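Local coordinates for protein phosphatidylinositol-specific phospholipase C1 (PDB 3H4X) that is a bacterial member of the calcium-dependent phosphoinositide phospholipase C family, built as a single chain around a parallel beta/alpha barrel, at residues L193-V198 / A234-A239; P240-E245 / T273-T278; W255-D260 / R279-I284; L283-A288 / A315-A320. All blocks are in the same frame, centred on the assembly; numbering follows the deposited sequence.

Interaction 1 of 4, residues L193-V198 / A234-A239; sequences LIPGTV and AVHGAA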
loop_
_atom_site.group_PDB
_atom_site.type_symbol
_atom_site.label_atom_id
_atom_site.label_comp_id
_atom_site.label_asym_id
_atom_site.label_seq_id
_atom_site.Cartn_x
_atom_site.Cartn_y
_atom_site.Cartn_z
ATOM N N LEU A 193 -3.602 0.427 3.622
ATOM C CA LEU A 193 -3.270 0.678 5.022
ATOM C C LEU A 193 -3.054 -0.629 5.774
ATOM O O LEU A 193 -3.872 -1.546 5.666
ATOM C CB LEU A 193 -4.415 1.428 5.707
ATOM C CG LEU A 193 -4.533 2.922 5.422
ATOM C CD1 LEU A 193 -5.925 3.440 5.750
ATOM C CD2 LEU A 193 -3.481 3.694 6.210
ATOM N N ILE A 194 -1.969 -0.718 6.541
ATOM C CA ILE A 194 -1.815 -1.796 7.519
ATOM C C ILE A 194 -1.539 -1.222 8.900
ATOM O O ILE A 194 -1.027 -0.104 9.028
ATOM C CB ILE A 194 -0.694 -2.809 7.161
ATOM C CG1 ILE A 194 0.678 -2.131 7.085
ATOM C CG2 ILE A 194 -1.026 -3.560 5.882
ATOM C CD1 ILE A 194 1.839 -3.110 7.202
ATOM N N PRO A 195 -1.890 -1.986 9.947
ATOM C CA PRO A 195 -1.546 -1.584 11.303
ATOM C C PRO A 195 -0.037 -1.622 11.498
ATOM O O PRO A 195 0.675 -2.332 10.778
ATOM C CB PRO A 195 -2.220 -2.651 12.179
ATOM C CG PRO A 195 -3.220 -3.316 11.307
ATOM C CD PRO A 195 -2.641 -3.251 9.922
ATOM N N GLY A 196 0.445 -0.874 12.483
ATOM C CA GLY A 196 1.877 -0.701 12.674
ATOM C C GLY A 196 2.460 -1.487 13.828
ATOM O O GLY A 196 1.737 -1.999 14.686
ATOM N N THR A 197 3.784 -1.569 13.853
ATOM C CA THR A 197 4.482 -2.329 14.882
ATOM C C THR A 197 4.278 -1.764 16.286
ATOM O O THR A 197 4.272 -2.511 17.263
ATOM C CB THR A 197 5.989 -2.419 14.588
ATOM O OG1 THR A 197 6.532 -1.101 14.458
ATOM C CG2 THR A 197 6.230 -3.189 13.301
ATOM N N VAL A 198 4.112 -0.450 16.392
ATOM C CA VAL A 198 3.940 0.175 17.702
ATOM C C VAL A 198 2.558 -0.093 18.294
ATOM O O VAL A 198 2.431 -0.343 19.496
ATOM C CB VAL A 198 4.207 1.686 17.656
ATOM C CG1 VAL A 198 4.053 2.293 19.044
ATOM C CG2 VAL A 198 5.596 1.951 17.109
ATOM N N ALA A 234 -5.984 -3.276 4.655
ATOM C CA ALA A 234 -5.560 -4.637 4.397
ATOM C C ALA A 234 -5.588 -5.470 5.671
ATOM O O ALA A 234 -5.433 -4.945 6.778
ATOM C CB ALA A 234 -4.159 -4.644 3.809
ATOM N N VAL A 235 -5.787 -6.774 5.507
ATOM C CA VAL A 235 -5.643 -7.717 6.610
ATOM C C VAL A 235 -4.182 -8.148 6.655
ATOM O O VAL A 235 -3.684 -8.815 5.746
ATOM C CB VAL A 235 -6.558 -8.937 6.452
ATOM C CG1 VAL A 235 -6.532 -9.772 7.727
ATOM C CG2 VAL A 235 -7.974 -8.490 6.122
ATOM N N HIS A 236 -3.501 -7.747 7.718
ATOM C CA HIS A 236 -2.058 -7.890 7.821
ATOM C C HIS A 236 -1.715 -9.100 8.673
ATOM O O HIS A 236 -2.219 -9.248 9.788
ATOM C CB HIS A 236 -1.499 -6.606 8.427
ATOM C CG HIS A 236 -0.019 -6.606 8.650
ATOM N ND1 HIS A 236 0.902 -6.873 7.658
ATOM C CD2 HIS A 236 0.696 -6.303 9.757
ATOM C CE1 HIS A 236 2.122 -6.760 8.157
ATOM N NE2 HIS A 236 2.023 -6.418 9.428
ATOM N N GLY A 237 -0.875 -9.972 8.125
ATOM C CA GLY A 237 -0.481 -11.206 8.793
ATOM C C GLY A 237 -1.030 -12.396 8.033
ATOM O O GLY A 237 -2.243 -12.615 8.005
ATOM N N ALA A 238 -0.143 -13.152 7.396
ATOM C CA ALA A 238 -0.544 -14.299 6.591
ATOM C C ALA A 238 -1.275 -15.315 7.455
ATOM O O ALA A 238 -0.815 -15.658 8.547
ATOM C CB ALA A 238 0.670 -14.934 5.949
ATOM N N ALA A 239 -2.407 -15.797 6.957
ATOM C CA ALA A 239 -3.228 -16.747 7.697
ATOM C C ALA A 239 -3.980 -17.648 6.733
ATOM O O ALA A 239 -4.261 -17.248 5.601
ATOM C CB ALA A 239 -4.211 -16.007 8.596
HETATM O O HOH W 1 -5.582 -2.334 7.741
#
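Ile194 lays its CD1 methyl over the centre of the His236 ring, 3.9 Å from the centroid, with the methyl only 13° off the ring normal: a CH-pi contact made squarely on one face. The isoleucine runs aslant to the imidazole. The histidine gets there because its CG lies anti to the backbone N (chi1 178°), which swings the imidazole across the gap toward Ile194. Lower down, Ile194 CG2 rests 3.9 Å from Ala234 CB, while Pro195 CD sits 3.8 Å from His236 CB, the proline and histidine passing one another with opposite headings.

These are neighbouring parallel strands, 189-195 and 232-236, joined through helix 209-222 as a beta-alpha-beta unit of the barrel. Their last residues splay apart, with the strand axes 6.4 Å from each other. One direct backbone bond spans the segments, Ala234 N to Leu193 O at 2.9 Å. Where the strands part, water 1 takes over and donates to Leu193 O and Ala234 O, both at 2.8 Å. Leu193 O thus accepts twice, and with the direct pairing reduced to a single bond, cohesion here passes to a bridging water and to apolar contact with one imidazole face.

Interaction 2 of 4, residues P240-E245 / T273-T278; sequences PGDPRE and TSWYDT. With EOH (ethanol), chain N.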
loop_
_atom_site.group_PDB
_atom_site.type_symbol
_atom_site.label_atom_id
_atom_site.label_comp_id
_atom_site.label_asym_id
_atom_site.label_seq_id
_atom_site.Cartn_x
_atom_site.Cartn_y
_atom_site.Cartn_z
ATOM N N PRO A 240 -4.318 -18.869 7.177
ATOM C CA PRO A 240 -5.092 -19.789 6.351
ATOM C C PRO A 240 -6.571 -19.415 6.309
ATOM O O PRO A 240 -7.035 -18.594 7.105
ATOM C CB PRO A 240 -4.912 -21.130 7.066
ATOM C CG PRO A 240 -4.738 -20.754 8.487
ATOM C CD PRO A 240 -3.937 -19.476 8.465
ATOM N N GLY A 241 -7.302 -20.017 5.379
ATOM C CA GLY A 241 -8.730 -19.767 5.248
ATOM C C GLY A 241 -9.010 -18.330 4.856
ATOM O O GLY A 241 -8.251 -17.716 4.109
ATOM N N ASP A 242 -10.120 -17.794 5.346
ATOM C CA ASP A 242 -10.452 -16.396 5.117
ATOM C C ASP A 242 -9.930 -15.612 6.313
ATOM O O ASP A 242 -10.468 -15.732 7.412
ATOM C CB ASP A 242 -11.966 -16.228 4.983
ATOM C CG ASP A 242 -12.372 -14.808 4.656
ATOM O OD1 ASP A 242 -11.588 -13.874 4.931
ATOM O OD2 ASP A 242 -13.484 -14.622 4.123
ATOM N N PRO A 243 -8.862 -14.820 6.117
ATOM C CA PRO A 243 -8.258 -14.139 7.259
ATOM C C PRO A 243 -9.210 -13.177 7.955
ATOM O O PRO A 243 -8.982 -12.809 9.105
ATOM C CB PRO A 243 -7.091 -13.373 6.629
ATOM C CG PRO A 243 -6.769 -14.130 5.383
ATOM C CD PRO A 243 -8.096 -14.605 4.876
ATOM N N ARG A 244 -10.263 -12.763 7.260
ATOM C CA ARG A 244 -11.192 -11.792 7.820
ATOM C C ARG A 244 -12.046 -12.382 8.938
ATOM O O ARG A 244 -12.712 -11.651 9.668
ATOM C CB ARG A 244 -12.057 -11.191 6.713
ATOM C CG ARG A 244 -11.226 -10.399 5.705
ATOM C CD ARG A 244 -11.950 -10.127 4.396
ATOM N NE ARG A 244 -12.406 -11.353 3.750
ATOM C CZ ARG A 244 -12.993 -11.390 2.561
ATOM N NH1 ARG A 244 -13.167 -10.268 1.869
ATOM N NH2 ARG A 244 -13.412 -12.546 2.068
ATOM N N GLU A 245 -12.013 -13.704 9.082
ATOM C CA GLU A 245 -12.724 -14.355 10.176
ATOM C C GLU A 245 -12.129 -13.963 11.532
ATOM O O GLU A 245 -12.739 -14.224 12.567
ATOM C CB GLU A 245 -12.733 -15.873 9.994
ATOM C CG GLU A 245 -13.434 -16.353 8.725
ATOM C CD GLU A 245 -14.951 -16.221 8.770
ATOM O OE1 GLU A 245 -15.504 -15.813 9.813
ATOM O OE2 GLU A 245 -15.598 -16.534 7.745
ATOM N N THR A 273 -3.194 -20.092 -1.426
ATOM C CA THR A 273 -3.153 -18.735 -1.961
ATOM C C THR A 273 -4.020 -18.553 -3.207
ATOM O O THR A 273 -4.306 -17.425 -3.592
ATOM C CB THR A 273 -1.716 -18.269 -2.243
ATOM O OG1 THR A 273 -1.068 -19.222 -3.089
ATOM C CG2 THR A 273 -0.930 -18.127 -0.945
ATOM N N SER A 274 -4.459 -19.647 -3.828
ATOM C CA SER A 274 -5.331 -19.532 -4.997
ATOM C C SER A 274 -6.655 -18.859 -4.633
ATOM O O SER A 274 -7.297 -18.234 -5.474
ATOM C CB SER A 274 -5.582 -20.896 -5.645
ATOM O OG SER A 274 -6.481 -21.676 -4.881
ATOM N N TRP A 275 -7.052 -18.991 -3.374
ATOM C CA TRP A 275 -8.284 -18.395 -2.870
ATOM C C TRP A 275 -8.341 -16.902 -3.181
ATOM O O TRP A 275 -9.377 -16.381 -3.590
ATOM C CB TRP A 275 -8.357 -18.632 -1.362
ATOM C CG TRP A 275 -9.578 -18.120 -0.663
ATOM C CD1 TRP A 275 -10.797 -18.728 -0.591
ATOM C CD2 TRP A 275 -9.681 -16.916 0.110
ATOM N NE1 TRP A 275 -11.657 -17.969 0.165
ATOM C CE2 TRP A 275 -10.997 -16.853 0.606
ATOM C CE3 TRP A 275 -8.791 -15.883 0.423
ATOM C CZ2 TRP A 275 -11.445 -15.799 1.396
ATOM C CZ3 TRP A 275 -9.238 -14.841 1.208
ATOM C CH2 TRP A 275 -10.552 -14.806 1.688
ATOM N N TYR A 276 -7.214 -16.219 -2.993
ATOM C CA TYR A 276 -7.138 -14.773 -3.221
ATOM C C TYR A 276 -7.305 -14.432 -4.692
ATOM O O TYR A 276 -7.971 -13.463 -5.049
ATOM C CB TYR A 276 -5.802 -14.210 -2.715
ATOM C CG TYR A 276 -5.595 -14.452 -1.249
ATOM C CD1 TYR A 276 -6.017 -13.524 -0.304
ATOM C CD2 TYR A 276 -5.010 -15.625 -0.801
ATOM C CE1 TYR A 276 -5.850 -13.755 1.044
ATOM C CE2 TYR A 276 -4.838 -15.862 0.545
ATOM C CZ TYR A 276 -5.260 -14.924 1.461
ATOM O OH TYR A 276 -5.101 -15.153 2.805
ATOM N N ASP A 277 -6.672 -15.228 -5.542
ATOM C CA ASP A 277 -6.687 -14.992 -6.980
ATOM C C ASP A 277 -8.093 -15.214 -7.540
ATOM O O ASP A 277 -8.596 -14.421 -8.338
ATOM C CB ASP A 277 -5.684 -15.932 -7.647
ATOM C CG ASP A 277 -5.189 -15.422 -8.984
ATOM O OD1 ASP A 277 -5.794 -14.481 -9.540
ATOM O OD2 ASP A 277 -4.185 -15.983 -9.476
ATOM N N THR A 278 -8.735 -16.289 -7.097
ATOM C CA THR A 278 -10.083 -16.616 -7.548
ATOM C C THR A 278 -11.062 -15.479 -7.252
ATOM O O THR A 278 -11.952 -15.184 -8.053
ATOM C CB THR A 278 -10.575 -17.921 -6.890
ATOM O OG1 THR A 278 -9.718 -19.005 -7.277
ATOM C CG2 THR A 278 -12.003 -18.228 -7.305
HETATM C C1 EOH N . -7.960 -15.944 -11.267
HETATM C C2 EOH N . -7.844 -17.436 -10.978
HETATM O O EOH N . -9.236 -15.440 -10.947
HETATM O O HOH W 2 -5.710 -17.609 3.466
#
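Asp242 and Trp275 make the tight part of this contact: the carboxylate carbon Asp242 CG comes to 3.5 Å from Trp275 CH2, with the carboxylate and indole planes 55° apart. Arg244 fixes that carboxylate. It grips it side-on in a salt bridge of two hydrogen bonds, Arg244 NE to Asp242 OD1 and Arg244 NH2 to Asp242 OD2, each 2.9 Å, the second reaching its oxygen from above the carboxylate plane. The same NH2 lies near Trp275 CH2, where guanidinium and indole stand almost perpendicular, at 88°. Beside them Pro243 wedges in, its CD 3.8 Å from Trp275 CZ3 and its CG 3.2 Å from Tyr276 OH, at the edge of the phenol ring. Trp275 CE3 in turn covers the centre of one Tyr276 face.

Asp242 OD1 also accepts from Arg244 N at 2.9 Å, closing an Asx turn that leads into the 3-10 turn 243-245. That turn belongs to the connection between barrel strands 232-236 and 258-262, and it meets the short helix 274-278 that precedes strand 282-286. Arg244 is anchored further by Asp171 and by Tyr281 OH.

The other side is looser and wetter. Gly241, at positive phi, places its carbonyl O over one indole face, offset toward the rim, and water 2 joins this O to Tyr276 OH, 2.6 Å from each. Gly241, Asp242 and Glu245 line a site holding an acetyl group. On the helix itself, remote from the loop, Asp277 O accepts from the O of an ethanol at 2.9 Å.

Interaction 3 of 4, residues W255-D260 / R279-I284; sequences WFVVFD and RHYLLI
Phe259 and Leu282 meet through a backbone bond, Phe259 N to Leu282 O at 2.9 Å, the middle one of three. Before it Leu282 N donates to Val257 O at 3.0 Å; after it Ile284 N reaches Phe259 O at 2.8 Å. Weaker contacts come from CA-H groups: those of Val258 and Asp260 face Leu282 O and Ile284 O, and that of Leu283 faces Phe259 O.

This is parallel pairing of adjacent barrel strands, 258-262 and 282-286, and alternate residues of each strand turn their N-H and C=O to the other neighbour. Val258 and Asp260 bond to strand 232-236 and Gly237, Leu283 to Ser318 and Phe319.

Side-chain polar atoms find their partners mostly beyond the pair. Asp260 OD2 touches Ile284 CG2 at 3.3 Å, but its salt bridge is to Lys127, with Glu192 close by. Tyr281 OH is bonded to Asp171 and accepts from Arg279 NH1 at 3.1 Å, the hydroxyl lying in the guanidinium plane; Arg244 NH2 also reaches it, and Arg279 CB covers one face of the ring.

The apolar remainder divides between the two sheet faces. Val258 CG1 meets Ile284 CD1 at 3.6 Å on the side of Asp260. On the other, Phe259, its CG beside the backbone N (chi1 -60°), brings CE2 to 3.5 Å from Tyr281 CD2, the ring planes inclined at 41°.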
loop_
_atom_site.group_PDB
_atom_site.type_symbol
_atom_site.label_atom_id
_atom_site.label_comp_id
_atom_site.label_asym_id
_atom_site.label_seq_id
_atom_site.Cartn_x
_atom_site.Cartn_y
_atom_site.Cartn_z
ATOM N N TRP A 255 -15.211 -5.081 3.805
ATOM C CA TRP A 255 -14.477 -3.868 3.462
ATOM C C TRP A 255 -12.984 -4.130 3.308
ATOM O O TRP A 255 -12.227 -3.220 2.981
ATOM C CB TRP A 255 -14.805 -2.740 4.453
ATOM C CG TRP A 255 -16.231 -2.356 4.278
ATOM C CD1 TRP A 255 -17.272 -2.642 5.108
ATOM C CD2 TRP A 255 -16.793 -1.700 3.139
ATOM N NE1 TRP A 255 -18.448 -2.175 4.569
ATOM C CE2 TRP A 255 -18.178 -1.592 3.358
ATOM C CE3 TRP A 255 -16.251 -1.176 1.962
ATOM C CZ2 TRP A 255 -19.034 -0.979 2.441
ATOM C CZ3 TRP A 255 -17.101 -0.574 1.049
ATOM C CH2 TRP A 255 -18.478 -0.480 1.297
ATOM N N PHE A 256 -12.588 -5.390 3.502
ATOM C CA PHE A 256 -11.212 -5.839 3.294
ATOM C C PHE A 256 -11.107 -6.649 2.004
ATOM O O PHE A 256 -11.642 -7.758 1.914
ATOM C CB PHE A 256 -10.763 -6.726 4.452
ATOM C CG PHE A 256 -10.609 -6.009 5.762
ATOM C CD1 PHE A 256 -9.462 -5.281 6.040
ATOM C CD2 PHE A 256 -11.595 -6.091 6.731
ATOM C CE1 PHE A 256 -9.308 -4.639 7.255
ATOM C CE2 PHE A 256 -11.443 -5.449 7.946
ATOM C CZ PHE A 256 -10.297 -4.721 8.208
ATOM N N VAL A 257 -10.405 -6.106 1.015
ATOM C CA VAL A 257 -10.170 -6.832 -0.232
ATOM C C VAL A 257 -8.680 -6.881 -0.565
ATOM O O VAL A 257 -8.285 -7.235 -1.681
ATOM C CB VAL A 257 -10.974 -6.242 -1.408
ATOM C CG1 VAL A 257 -12.469 -6.365 -1.136
ATOM C CG2 VAL A 257 -10.594 -4.785 -1.660
ATOM N N VAL A 258 -7.864 -6.519 0.425
ATOM C CA VAL A 258 -6.412 -6.511 0.319
ATOM C C VAL A 258 -5.851 -7.257 1.524
ATOM O O VAL A 258 -6.352 -7.112 2.641
ATOM C CB VAL A 258 -5.861 -5.067 0.275
ATOM C CG1 VAL A 258 -4.341 -5.068 0.097
ATOM C CG2 VAL A 258 -6.544 -4.279 -0.834
ATOM N N PHE A 259 -4.822 -8.058 1.278
ATOM C CA PHE A 259 -4.219 -8.919 2.286
ATOM C C PHE A 259 -2.718 -8.777 2.153
ATOM O O PHE A 259 -2.201 -8.647 1.046
ATOM C CB PHE A 259 -4.664 -10.361 2.065
ATOM C CG PHE A 259 -6.144 -10.534 2.153
ATOM C CD1 PHE A 259 -6.734 -10.947 3.336
ATOM C CD2 PHE A 259 -6.956 -10.234 1.072
ATOM C CE1 PHE A 259 -8.107 -11.075 3.427
ATOM C CE2 PHE A 259 -8.328 -10.367 1.155
ATOM C CZ PHE A 259 -8.903 -10.794 2.334
ATOM N N ASP A 260 -2.024 -8.778 3.282
ATOM C CA ASP A 260 -0.615 -8.421 3.310
ATOM C C ASP A 260 0.070 -9.322 4.324
ATOM O O ASP A 260 -0.303 -9.335 5.502
ATOM C CB ASP A 260 -0.508 -6.948 3.712
ATOM C CG ASP A 260 0.883 -6.389 3.569
ATOM O OD1 ASP A 260 1.809 -6.940 4.191
ATOM O OD2 ASP A 260 1.044 -5.385 2.841
ATOM N N ARG A 279 -10.878 -14.833 -6.106
ATOM C CA ARG A 279 -11.788 -13.785 -5.657
ATOM C C ARG A 279 -11.355 -12.378 -6.068
ATOM O O ARG A 279 -12.046 -11.401 -5.772
ATOM C CB ARG A 279 -11.972 -13.876 -4.141
ATOM C CG ARG A 279 -12.831 -15.062 -3.719
ATOM C CD ARG A 279 -12.629 -15.450 -2.264
ATOM N NE ARG A 279 -13.602 -16.456 -1.843
ATOM C CZ ARG A 279 -14.623 -16.217 -1.024
ATOM N NH1 ARG A 279 -14.806 -15.005 -0.517
ATOM N NH2 ARG A 279 -15.459 -17.196 -0.700
ATOM N N HIS A 280 -10.218 -12.291 -6.754
ATOM C CA HIS A 280 -9.675 -11.019 -7.241
ATOM C C HIS A 280 -9.194 -10.094 -6.124
ATOM O O HIS A 280 -9.117 -8.876 -6.301
ATOM C CB HIS A 280 -10.679 -10.300 -8.146
ATOM C CG HIS A 280 -11.285 -11.188 -9.185
ATOM N ND1 HIS A 280 -10.526 -11.955 -10.043
ATOM C CD2 HIS A 280 -12.578 -11.447 -9.492
ATOM C CE1 HIS A 280 -11.326 -12.641 -10.840
ATOM N NE2 HIS A 280 -12.576 -12.353 -10.525
ATOM N N TYR A 281 -8.861 -10.672 -4.974
ATOM C CA TYR A 281 -8.291 -9.891 -3.883
ATOM C C TYR A 281 -6.830 -9.591 -4.173
ATOM O O TYR A 281 -6.140 -10.383 -4.812
ATOM C CB TYR A 281 -8.378 -10.653 -2.563
ATOM C CG TYR A 281 -9.771 -11.054 -2.131
ATOM C CD1 TYR A 281 -10.881 -10.283 -2.455
ATOM C CD2 TYR A 281 -9.966 -12.189 -1.360
ATOM C CE1 TYR A 281 -12.155 -10.652 -2.039
ATOM C CE2 TYR A 281 -11.222 -12.566 -0.938
ATOM C CZ TYR A 281 -12.312 -11.797 -1.276
ATOM O OH TYR A 281 -13.552 -12.209 -0.844
ATOM N N LEU A 282 -6.347 -8.454 -3.683
ATOM C CA LEU A 282 -4.931 -8.137 -3.809
ATOM C C LEU A 282 -4.153 -8.810 -2.693
ATOM O O LEU A 282 -4.537 -8.731 -1.528
ATOM C CB LEU A 282 -4.695 -6.628 -3.787
ATOM C CG LEU A 282 -5.424 -5.838 -4.874
ATOM C CD1 LEU A 282 -5.047 -4.367 -4.802
ATOM C CD2 LEU A 282 -5.142 -6.397 -6.264
ATOM N N LEU A 283 -3.063 -9.472 -3.058
ATOM C CA LEU A 283 -2.243 -10.209 -2.106
ATOM C C LEU A 283 -0.817 -9.667 -2.138
ATOM O O LEU A 283 -0.087 -9.858 -3.111
ATOM C CB LEU A 283 -2.260 -11.702 -2.444
ATOM C CG LEU A 283 -1.529 -12.651 -1.491
ATOM C CD1 LEU A 283 -2.033 -12.500 -0.066
ATOM C CD2 LEU A 283 -1.666 -14.088 -1.956
ATOM N N ILE A 284 -0.429 -8.963 -1.080
ATOM C CA ILE A 284 0.922 -8.421 -0.964
ATOM C C ILE A 284 1.774 -9.394 -0.162
ATOM O O ILE A 284 1.439 -9.716 0.983
ATOM C CB ILE A 284 0.943 -7.040 -0.252
ATOM C CG1 ILE A 284 0.285 -5.947 -1.098
ATOM C CG2 ILE A 284 2.375 -6.620 0.050
ATOM C CD1 ILE A 284 -1.197 -6.094 -1.288
#

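Interaction 4 of 4, residues L283-A288 / A315-A320; sequences LIMTDA and AHASFA
Leu283 and Ser318 open the pairing with polar bonds that run both ways. Leu283 N donates to the hydroxyl Ser318 OG at 3.0 Å, nearly straight (168°), a side-chain oxygen doing what a strand carbonyl would otherwise do. Ser318 OG lies beside its own backbone N (chi1 -62°), which holds it facing Leu283. Leu283 O is gripped twice: by Ser318 N at 2.7 Å, in the carbonyl plane on a lone pair, and by Phe319 N at 3.1 Å, tilted from that plane. Regular parallel pairing then follows, with Met285 N bonding to Phe319 O at 2.9 Å and Ala320 CA-H approaching Met285 O.

The apolar contacts fall on both faces. Ile284 and Phe319 stand next to each other on one of them, Ile284 CG1 3.7 Å from Phe319 CD2. On the opposite face Met285 runs out extended along Ala317, its CG 3.7 Å from Ala317 CB and its SD close to the same methyl; Ala288 CB meets Ala320 CB at 4.1 Å.

Strands 282-286 and 319-322 are linked by helix 302-314 as a beta-alpha-beta unit. The helix ends in a Schellman motif at His316, whose ring bonds to Asp277, and its Leu312 packs on Met285, Ala288, Ala317 and Ala320.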
loop_
_atom_site.group_PDB
_atom_site.type_symbol
_atom_site.label_atom_id
_atom_site.label_comp_id
_atom_site.label_asym_id
_atom_site.label_seq_id
_atom_site.Cartn_x
_atom_site.Cartn_y
_atom_site.Cartn_z
ATOM N N LEU A 283 -3.063 -9.472 -3.058
ATOM C CA LEU A 283 -2.243 -10.209 -2.106
ATOM C C LEU A 283 -0.817 -9.667 -2.138
ATOM O O LEU A 283 -0.087 -9.858 -3.111
ATOM C CB LEU A 283 -2.260 -11.702 -2.444
ATOM C CG LEU A 283 -1.529 -12.651 -1.491
ATOM C CD1 LEU A 283 -2.033 -12.500 -0.066
ATOM C CD2 LEU A 283 -1.666 -14.088 -1.956
ATOM N N ILE A 284 -0.429 -8.963 -1.080
ATOM C CA ILE A 284 0.922 -8.421 -0.964
ATOM C C ILE A 284 1.774 -9.394 -0.162
ATOM O O ILE A 284 1.439 -9.716 0.983
ATOM C CB ILE A 284 0.943 -7.040 -0.252
ATOM C CG1 ILE A 284 0.285 -5.947 -1.098
ATOM C CG2 ILE A 284 2.375 -6.620 0.050
ATOM C CD1 ILE A 284 -1.197 -6.094 -1.288
ATOM N N MET A 285 2.870 -9.856 -0.763
ATOM C CA MET A 285 3.791 -10.770 -0.100
ATOM C C MET A 285 5.088 -10.046 0.236
ATOM O O MET A 285 5.828 -9.619 -0.655
ATOM C CB MET A 285 4.076 -11.991 -0.967
ATOM C CG MET A 285 2.853 -12.826 -1.284
ATOM S SD MET A 285 3.348 -14.476 -1.791
ATOM C CE MET A 285 1.757 -15.237 -2.117
ATOM N N THR A 286 5.349 -9.911 1.530
ATOM C CA THR A 286 6.475 -9.129 2.017
ATOM C C THR A 286 7.718 -9.989 2.258
ATOM O O THR A 286 7.638 -11.213 2.375
ATOM C CB THR A 286 6.102 -8.362 3.305
ATOM O OG1 THR A 286 5.629 -9.283 4.292
ATOM C CG2 THR A 286 5.005 -7.336 3.026
ATOM N N ASP A 287 8.866 -9.332 2.338
ATOM C CA ASP A 287 10.139 -10.024 2.519
ATOM C C ASP A 287 10.281 -11.177 1.533
ATOM O O ASP A 287 10.585 -12.309 1.912
ATOM C CB ASP A 287 10.292 -10.498 3.964
ATOM C CG ASP A 287 10.492 -9.346 4.927
ATOM O OD1 ASP A 287 11.318 -8.462 4.626
ATOM O OD2 ASP A 287 9.819 -9.310 5.974
ATOM N N ALA A 288 10.066 -10.868 0.260
ATOM C CA ALA A 288 10.127 -11.862 -0.805
ATOM C C ALA A 288 11.457 -12.612 -0.835
ATOM O O ALA A 288 11.521 -13.764 -1.262
ATOM C CB ALA A 288 9.864 -11.206 -2.151
ATOM N N ALA A 315 2.444 -18.432 -7.259
ATOM C CA ALA A 315 1.772 -18.643 -5.978
ATOM C C ALA A 315 0.710 -17.573 -5.688
ATOM O O ALA A 315 0.257 -17.435 -4.553
ATOM C CB ALA A 315 2.792 -18.704 -4.853
ATOM N N HIS A 316 0.324 -16.824 -6.718
ATOM C CA HIS A 316 -0.836 -15.927 -6.664
ATOM C C HIS A 316 -0.632 -14.597 -5.948
ATOM O O HIS A 316 -1.599 -13.925 -5.604
ATOM C CB HIS A 316 -2.056 -16.656 -6.100
ATOM C CG HIS A 316 -2.358 -17.942 -6.805
ATOM N ND1 HIS A 316 -2.976 -17.991 -8.038
ATOM C CD2 HIS A 316 -2.112 -19.226 -6.455
ATOM C CE1 HIS A 316 -3.099 -19.253 -8.413
ATOM N NE2 HIS A 316 -2.581 -20.021 -7.472
ATOM N N ALA A 317 0.614 -14.196 -5.745
ATOM C CA ALA A 317 0.874 -12.859 -5.226
ATOM C C ALA A 317 0.400 -11.805 -6.223
ATOM O O ALA A 317 0.483 -12.006 -7.439
ATOM C CB ALA A 317 2.355 -12.676 -4.948
ATOM N N SER A 318 -0.100 -10.684 -5.709
ATOM C CA SER A 318 -0.284 -9.485 -6.524
ATOM C C SER A 318 0.984 -8.643 -6.510
ATOM O O SER A 318 1.334 -8.016 -7.511
ATOM C CB SER A 318 -1.431 -8.630 -5.996
ATOM O OG SER A 318 -2.658 -9.324 -6.053
ATOM N N PHE A 319 1.661 -8.612 -5.365
ATOM C CA PHE A 319 2.895 -7.852 -5.216
ATOM C C PHE A 319 3.910 -8.684 -4.454
ATOM O O PHE A 319 3.554 -9.397 -3.517
ATOM C CB PHE A 319 2.666 -6.557 -4.430
ATOM C CG PHE A 319 1.682 -5.617 -5.058
ATOM C CD1 PHE A 319 2.108 -4.608 -5.906
ATOM C CD2 PHE A 319 0.327 -5.725 -4.780
ATOM C CE1 PHE A 319 1.198 -3.733 -6.468
ATOM C CE2 PHE A 319 -0.585 -4.849 -5.343
ATOM C CZ PHE A 319 -0.149 -3.856 -6.188
ATOM N N ALA A 320 5.171 -8.584 -4.864
ATOM C CA ALA A 320 6.289 -9.128 -4.109
ATOM C C ALA A 320 7.136 -7.939 -3.670
ATOM O O ALA A 320 7.549 -7.135 -4.509
ATOM C CB ALA A 320 7.108 -10.061 -4.981
#

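Interactions 1, 3 and 4 belong to the closed barrel sheet and are buried; interaction 2 lies further out, its centre about 19 Å from the centre of the chain, and is only partly buried. Interactions 3 and 4 share Leu283 and Ile284, so strand 282-286 is paired on both edges, and Val235 bonds to Val258 and Asp260, joining the strands of interactions 1 and 3. Backbone bonds dominate 3 and 4, whereas the splayed ends of interaction 1 keep one direct bond and add a water and a CH-pi contact. Interaction 2 works by packing on an indole and by a water, its salt bridge staying within one loop; Tyr281 ties it to interaction 3, Asp277 and His316 to interaction 4.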